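Long-range contacts in extracellular sialidase/neuraminidase, putative (Aspergillus fumigatus, PDB 2XZJ), which probably acts as a beta-propeller exo-sialidase that removes terminal sialic acids, notably KDN, from glycoconjugates: residues A[185-190]-A[227-232]; A[38-43]-A[103-108]. One frame throughout, in Å; residues are numbered along the deposited sequence.

Interaction 1: A[185-190]-A[227-232]; sequences VGPGNG and GAEGTI. With KFN (2,6-anhydro-3-deoxy-D-glycero-D-galacto-non-2-enonic acid), chain E.
Gly186 and Glu229 lie in two loops that face each other across a seam of five bridging waters, and their closest direct polar approach is a CA-H...O contact. Glu229 CA comes to 3.3 Å from Gly186 O with an angle of 145° at the hydrogen, and the carbonyl also receives a bond from the first water. That water donates to Ala228 O at 2.7 Å and accepts from Gly230 N at 2.9 Å, so it joins three backbone groups. Further along, a water donates to both Pro187 O (2.7 Å) and Gly230 O. A third bonds Gly230 O and, weakly, Pro187 O and Asn189 N. Another links Asn189 O to Ile232 N, and a fifth joins Asn189 ND2 to Ile232 O. The Asn189 amide is held by its bond to Gly190 O as well, made nearly in its own plane but with ND2 above the Gly190 carbonyl plane.

Pro187 follows a cis peptide bond, and Gly186 takes a positive phi of 51°, which favours glycine. The proline ring meets the side of the Glu229 chain, CD lying 3.7 Å from Glu229 OE2. With CG anti to its own carbonyl carbon and the chain straight beyond it (chi2 -177°), Glu229 reaches past the ring to the bound sugar KFN, where OE2 stands 3.4 Å from KFN C6 and CG is 3.5 Å from KFN O8. OE1 makes a salt bridge to Arg245, while OE2 is hydrogen-bonded to Tyr338 OH, consistent with the tyrosine–glutamate pair of exo-sialidases. The loops lead into strands 191-192 and 232-234, the first of successive propeller blades. Water thus bridges backbone groups facing each other across the loops, Pro187 O having Gln277 as well, while protein side chains hold the carboxylate beside the ligand.

Interaction 2: A[38-43]-A[103-108]; sequences FRIPAV and GNPTPV. With KFN (2,6-anhydro-3-deoxy-D-glycero-D-galacto-non-2-enonic acid), chain E.
Ala42 and Pro107, with Ile40 and Pro105, join the first strands of two successive blades of a six-bladed beta-propeller, the sialidase fold. The short segments run almost parallel, at 8° and with a closest axis approach of 6.7 Å, but they belong to separate sheets and meet through side chains. Ala42 CB fits against Pro107 CD at 3.6 Å and also sits 3.4 Å from Pro105 O. Pro105 in turn places CG 3.3 Å from Ile40 O, a buried carbonyl that has no polar partner in the model. Ile40 CG2 packs on Pro105 CD at 3.9 Å, the two side chains crossing at about a right angle. Chi1 of -37° turns CG2 anti to the Ile40 N, toward the proline, and leaves the CG1 branch to run to the ligand.

Residues 38-41 spell Phe-Arg-Ile-Pro, the FRIP motif of sialidases. Arg39 grips one carboxylate oxygen of KFN with both terminal nitrogens: NH2 to KFN O1B is 2.8 Å (147° at the hydrogen) and NH1 to KFN O1B is 3.0 Å, the oxygen lying at the guanidinium edge near its plane. Arg245 and Arg302 also bond KFN, consistent with the arginine triad of the family.

In the second shell, Glu354 OE2 takes a salt bridge from Arg39 NE and a hydrogen bond from Ile40 N, fixing both the arginine and the backbone next to it, while Tyr338 adds a cation-pi contact. On the other strand, the side chain of Asn104, the residue before Pro105, is held by Arg151 through OD1. Ile40 also covers one guanidinium face: its CD1 lies 3.5 Å above the plane of the Arg39 group, offset toward the rim.

How the interactions relate
Both interactions are buried near the middle of the propeller, their centres about 10 Å apart, and both reach KFN. Interaction 2 joins two strands mainly by apolar side-chain packing and carries an arginine to the ligand carboxylate; interaction 1 joins two loops by bridging waters and brings a glutamate to the sugar ring. Segment 185-190 touches both strands of interaction 2, mostly 103-108: Gly190 N lies 2.8 Å from Pro107 O and Val185 O lies 3.0 Å from Asn104 ND2, both probable hydrogen bonds. Gly188 O also packs on Ala42 and Pro107. Strands 37-45, 101-109, 191-192 and 232-234 open successive blades, and Tyr338 bonds Glu229 while facing Arg39.

Interaction 1: A[185-190]-A[227-232]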
loop_
_atom_site.group_PDB
_atom_site.type_symbol
_atom_site.label_atom_id
_atom_site.label_comp_id
_atom_site.label_asym_id
_atom_site.label_seq_id
_atom_site.Cartn_x
_atom_site.Cartn_y
_atom_site.Cartn_z
ATOM N N VAL A 185 -0.246 0.504 10.515
ATOM C CA VAL A 185 0.881 1.054 9.777
ATOM C C VAL A 185 0.489 1.088 8.291
ATOM O O VAL A 185 -0.159 0.157 7.785
ATOM C CB VAL A 185 2.205 0.278 10.040
ATOM C CG1 VAL A 185 2.196 -1.122 9.391
ATOM C CG2 VAL A 185 3.418 1.103 9.603
ATOM N N GLY A 186 0.833 2.183 7.614
ATOM C CA GLY A 186 0.417 2.386 6.230
ATOM C C GLY A 186 -1.077 2.181 6.074
ATOM O O GLY A 186 -1.869 2.765 6.829
ATOM N N PRO A 187 -1.490 1.291 5.150
ATOM C CA PRO A 187 -0.618 0.395 4.384
ATOM C C PRO A 187 -0.186 1.002 3.059
ATOM O O PRO A 187 -0.891 1.853 2.512
ATOM C CB PRO A 187 -1.501 -0.836 4.164
ATOM C CG PRO A 187 -2.911 -0.256 4.085
ATOM C CD PRO A 187 -2.913 0.930 5.015
ATOM N N GLY A 188 0.962 0.567 2.545
ATOM C CA GLY A 188 1.387 0.970 1.213
ATOM C C GLY A 188 2.893 0.992 1.075
ATOM O O GLY A 188 3.473 0.052 0.533
ATOM N N ASN A 189 3.512 2.084 1.532
ATOM C CA ASN A 189 4.974 2.224 1.508
ATOM C C ASN A 189 5.497 3.330 2.423
ATOM O O ASN A 189 4.799 4.305 2.700
ATOM C CB ASN A 189 5.495 2.464 0.081
ATOM C CG ASN A 189 5.118 3.827 -0.474
ATOM O OD1 ASN A 189 4.022 4.012 -1.010
ATOM N ND2 ASN A 189 6.030 4.789 -0.357
ATOM N N GLY A 190 6.729 3.151 2.890
ATOM C CA GLY A 190 7.512 4.242 3.462
ATOM C C GLY A 190 8.387 4.855 2.385
ATOM O O GLY A 190 8.369 4.416 1.220
ATOM N N GLY A 227 -4.856 10.666 10.046
ATOM C CA GLY A 227 -5.729 9.512 9.873
ATOM C C GLY A 227 -5.161 8.233 10.454
ATOM O O GLY A 227 -4.041 8.206 10.982
ATOM N N ALA A 228 -5.947 7.167 10.345
ATOM C CA ALA A 228 -5.469 5.803 10.640
ATOM C C ALA A 228 -4.596 5.256 9.497
ATOM O O ALA A 228 -3.569 4.617 9.748
ATOM C CB ALA A 228 -6.663 4.874 10.891
ATOM N N GLU A 229 -5.018 5.498 8.250
ATOM C CA GLU A 229 -4.272 5.016 7.075
ATOM C C GLU A 229 -3.648 6.173 6.305
ATOM O O GLU A 229 -4.326 6.877 5.560
ATOM C CB GLU A 229 -5.170 4.173 6.168
ATOM C CG GLU A 229 -5.610 2.859 6.800
ATOM C CD GLU A 229 -6.437 2.012 5.842
ATOM O OE1 GLU A 229 -7.001 2.569 4.868
ATOM O OE2 GLU A 229 -6.494 0.786 6.047
ATOM N N GLY A 230 -2.360 6.390 6.521
ATOM C CA GLY A 230 -1.681 7.543 5.953
ATOM C C GLY A 230 -0.762 7.187 4.806
ATOM O O GLY A 230 -0.340 6.019 4.673
ATOM N N THR A 231 -0.505 8.189 3.962
ATOM C CA THR A 231 0.552 8.125 2.940
ATOM C C THR A 231 1.533 9.269 3.169
ATOM O O THR A 231 1.180 10.287 3.763
ATOM C CB THR A 231 0.006 8.181 1.498
ATOM O OG1 THR A 231 -0.409 9.505 1.160
ATOM C CG2 THR A 231 -1.158 7.207 1.295
ATOM N N ILE A 232 2.760 9.088 2.707
ATOM C CA ILE A 232 3.810 10.079 2.907
ATOM C C ILE A 232 4.573 10.198 1.597
ATOM O O ILE A 232 4.772 9.197 0.860
ATOM C CB ILE A 232 4.750 9.713 4.104
ATOM C CG1 ILE A 232 5.719 10.867 4.428
ATOM C CG2 ILE A 232 5.539 8.434 3.808
ATOM C CD1 ILE A 232 5.119 12.043 5.163
HETATM C C1 KFN E . -11.231 -1.152 4.365
HETATM C C3 KFN E . -9.331 -2.524 5.280
HETATM C C4 KFN E . -8.270 -2.831 6.362
HETATM C C5 KFN E . -8.670 -2.193 7.720
HETATM C C6 KFN E . -9.146 -0.732 7.509
HETATM C C7 KFN E . -9.647 -0.026 8.800
HETATM C C8 KFN E . -9.886 1.481 8.612
HETATM C C9 KFN E . -10.628 2.060 9.804
HETATM O O5 KFN E . -7.584 -2.219 8.671
HETATM O O1B KFN E . -11.194 -1.860 3.341
HETATM O O1A KFN E . -12.006 -0.172 4.557
HETATM O O4 KFN E . -8.078 -4.260 6.425
HETATM O O6 KFN E . -10.264 -0.677 6.557
HETATM C C2 KFN E . -10.229 -1.465 5.445
HETATM O O7 KFN E . -10.901 -0.593 9.174
HETATM O O8 KFN E . -8.654 2.179 8.444
HETATM O O9 KFN E . -9.801 2.000 10.982
HETATM O O HOH W 1 -1.232 4.608 8.457
HETATM O O HOH W 2 1.280 4.361 2.532
HETATM O O HOH W 3 -2.154 4.056 3.523
HETATM O O HOH W 4 3.028 6.263 1.790
HETATM O O HOH W 5 5.457 7.588 -1.301
#

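Interaction 2: A[38-43]-A[103-108]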
loop_
_atom_site.group_PDB
_atom_site.type_symbol
_atom_site.label_atom_id
_atom_site.label_comp_id
_atom_site.label_asym_id
_atom_site.label_seq_id
_atom_site.Cartn_x
_atom_site.Cartn_y
_atom_site.Cartn_z
ATOM N N PHE A 38 -7.206 -11.837 -1.812
ATOM C CA PHE A 38 -6.028 -11.003 -1.591
ATOM C C PHE A 38 -6.446 -9.543 -1.504
ATOM O O PHE A 38 -7.164 -9.066 -2.362
ATOM C CB PHE A 38 -4.997 -11.226 -2.696
ATOM C CG PHE A 38 -4.444 -12.642 -2.718
ATOM C CD1 PHE A 38 -3.420 -13.013 -1.850
ATOM C CD2 PHE A 38 -4.985 -13.601 -3.584
ATOM C CE1 PHE A 38 -2.924 -14.322 -1.848
ATOM C CE2 PHE A 38 -4.495 -14.927 -3.592
ATOM C CZ PHE A 38 -3.458 -15.279 -2.717
ATOM N N ARG A 39 -6.011 -8.860 -0.445
ATOM C CA ARG A 39 -6.301 -7.437 -0.270
ATOM C C ARG A 39 -5.057 -6.700 0.257
ATOM O O ARG A 39 -4.024 -7.312 0.587
ATOM C CB ARG A 39 -7.475 -7.200 0.694
ATOM C CG ARG A 39 -8.857 -7.605 0.196
ATOM C CD ARG A 39 -9.935 -6.838 0.926
ATOM N NE ARG A 39 -9.672 -5.407 0.775
ATOM C CZ ARG A 39 -10.028 -4.464 1.628
ATOM N NH1 ARG A 39 -10.710 -4.757 2.735
ATOM N NH2 ARG A 39 -9.690 -3.204 1.364
ATOM N N ILE A 40 -5.163 -5.375 0.307
ATOM C CA ILE A 40 -4.150 -4.550 0.970
ATOM C C ILE A 40 -2.755 -4.706 0.313
ATOM O O ILE A 40 -1.817 -5.272 0.917
ATOM C CB ILE A 40 -4.131 -4.796 2.538
ATOM C CG1 ILE A 40 -5.537 -5.010 3.125
ATOM C CG2 ILE A 40 -3.409 -3.669 3.274
ATOM C CD1 ILE A 40 -6.578 -3.908 2.813
ATOM N N PRO A 41 -2.614 -4.215 -0.940
ATOM C CA PRO A 41 -1.350 -4.297 -1.676
ATOM C C PRO A 41 -0.254 -3.329 -1.208
ATOM O O PRO A 41 -0.530 -2.265 -0.638
ATOM C CB PRO A 41 -1.777 -3.910 -3.114
ATOM C CG PRO A 41 -2.954 -2.970 -2.880
ATOM C CD PRO A 41 -3.700 -3.690 -1.804
ATOM N N ALA A 42 0.991 -3.708 -1.466
ATOM C CA ALA A 42 2.127 -2.807 -1.285
ATOM C C ALA A 42 3.211 -3.233 -2.263
ATOM O O ALA A 42 3.484 -4.432 -2.422
ATOM C CB ALA A 42 2.641 -2.888 0.125
ATOM N N VAL A 43 3.852 -2.266 -2.894
ATOM C CA VAL A 43 4.887 -2.593 -3.878
ATOM C C VAL A 43 6.078 -1.651 -3.797
ATOM O O VAL A 43 5.907 -0.433 -3.653
ATOM C CB VAL A 43 4.304 -2.668 -5.322
ATOM C CG1 VAL A 43 3.775 -1.277 -5.820
ATOM C CG2 VAL A 43 5.329 -3.274 -6.306
ATOM N N GLY A 103 -0.822 -8.251 8.713
ATOM C CA GLY A 103 -1.149 -7.398 7.591
ATOM C C GLY A 103 -0.585 -6.004 7.560
ATOM O O GLY A 103 0.480 -5.722 8.131
ATOM N N ASN A 104 -1.304 -5.140 6.844
ATOM C CA ASN A 104 -0.905 -3.761 6.650
ATOM C C ASN A 104 0.539 -3.660 6.126
ATOM O O ASN A 104 1.330 -2.939 6.709
ATOM C CB ASN A 104 -1.021 -2.993 7.973
ATOM C CG ASN A 104 -2.432 -2.570 8.277
ATOM O OD1 ASN A 104 -3.254 -3.376 8.707
ATOM N ND2 ASN A 104 -2.730 -1.295 8.034
ATOM N N PRO A 105 0.887 -4.376 5.025
ATOM C CA PRO A 105 2.278 -4.289 4.588
ATOM C C PRO A 105 2.671 -2.856 4.227
ATOM O O PRO A 105 1.982 -2.213 3.430
ATOM C CB PRO A 105 2.311 -5.184 3.331
ATOM C CG PRO A 105 0.916 -5.164 2.837
ATOM C CD PRO A 105 0.092 -5.202 4.091
ATOM N N THR A 106 3.766 -2.383 4.827
ATOM C CA THR A 106 4.296 -1.038 4.612
ATOM C C THR A 106 5.818 -1.124 4.440
ATOM O O THR A 106 6.565 -1.019 5.417
ATOM C CB THR A 106 3.921 -0.068 5.758
ATOM O OG1 THR A 106 2.518 -0.152 6.002
ATOM C CG2 THR A 106 4.266 1.397 5.369
ATOM N N PRO A 107 6.279 -1.384 3.202
ATOM C CA PRO A 107 7.715 -1.556 2.995
ATOM C C PRO A 107 8.440 -0.265 2.678
ATOM O O PRO A 107 7.827 0.691 2.237
ATOM C CB PRO A 107 7.782 -2.452 1.760
ATOM C CG PRO A 107 6.503 -2.080 0.957
ATOM C CD PRO A 107 5.484 -1.828 2.043
ATOM N N VAL A 108 9.753 -0.278 2.860
ATOM C CA VAL A 108 10.633 0.775 2.386
ATOM C C VAL A 108 12.020 0.138 2.175
ATOM O O VAL A 108 12.434 -0.744 2.930
ATOM C CB VAL A 108 10.679 2.011 3.334
ATOM C CG1 VAL A 108 11.237 1.645 4.711
ATOM C CG2 VAL A 108 11.504 3.134 2.719
HETATM C C1 KFN E . -11.231 -1.152 4.365
HETATM C C3 KFN E . -9.331 -2.524 5.280
HETATM C C4 KFN E . -8.270 -2.831 6.362
HETATM C C5 KFN E . -8.670 -2.193 7.720
HETATM C C6 KFN E . -9.146 -0.732 7.509
HETATM C C7 KFN E . -9.647 -0.026 8.800
HETATM C C8 KFN E . -9.886 1.481 8.612
HETATM C C9 KFN E . -10.628 2.060 9.804
HETATM O O5 KFN E . -7.584 -2.219 8.671
HETATM O O1B KFN E . -11.194 -1.860 3.341
HETATM O O1A KFN E . -12.006 -0.172 4.557
HETATM O O4 KFN E . -8.078 -4.260 6.425
HETATM O O6 KFN E . -10.264 -0.677 6.557
HETATM C C2 KFN E . -10.229 -1.465 5.445
HETATM O O7 KFN E . -10.901 -0.593 9.174
HETATM O O8 KFN E . -8.654 2.179 8.444
HETATM O O9 KFN E . -9.801 2.000 10.982
#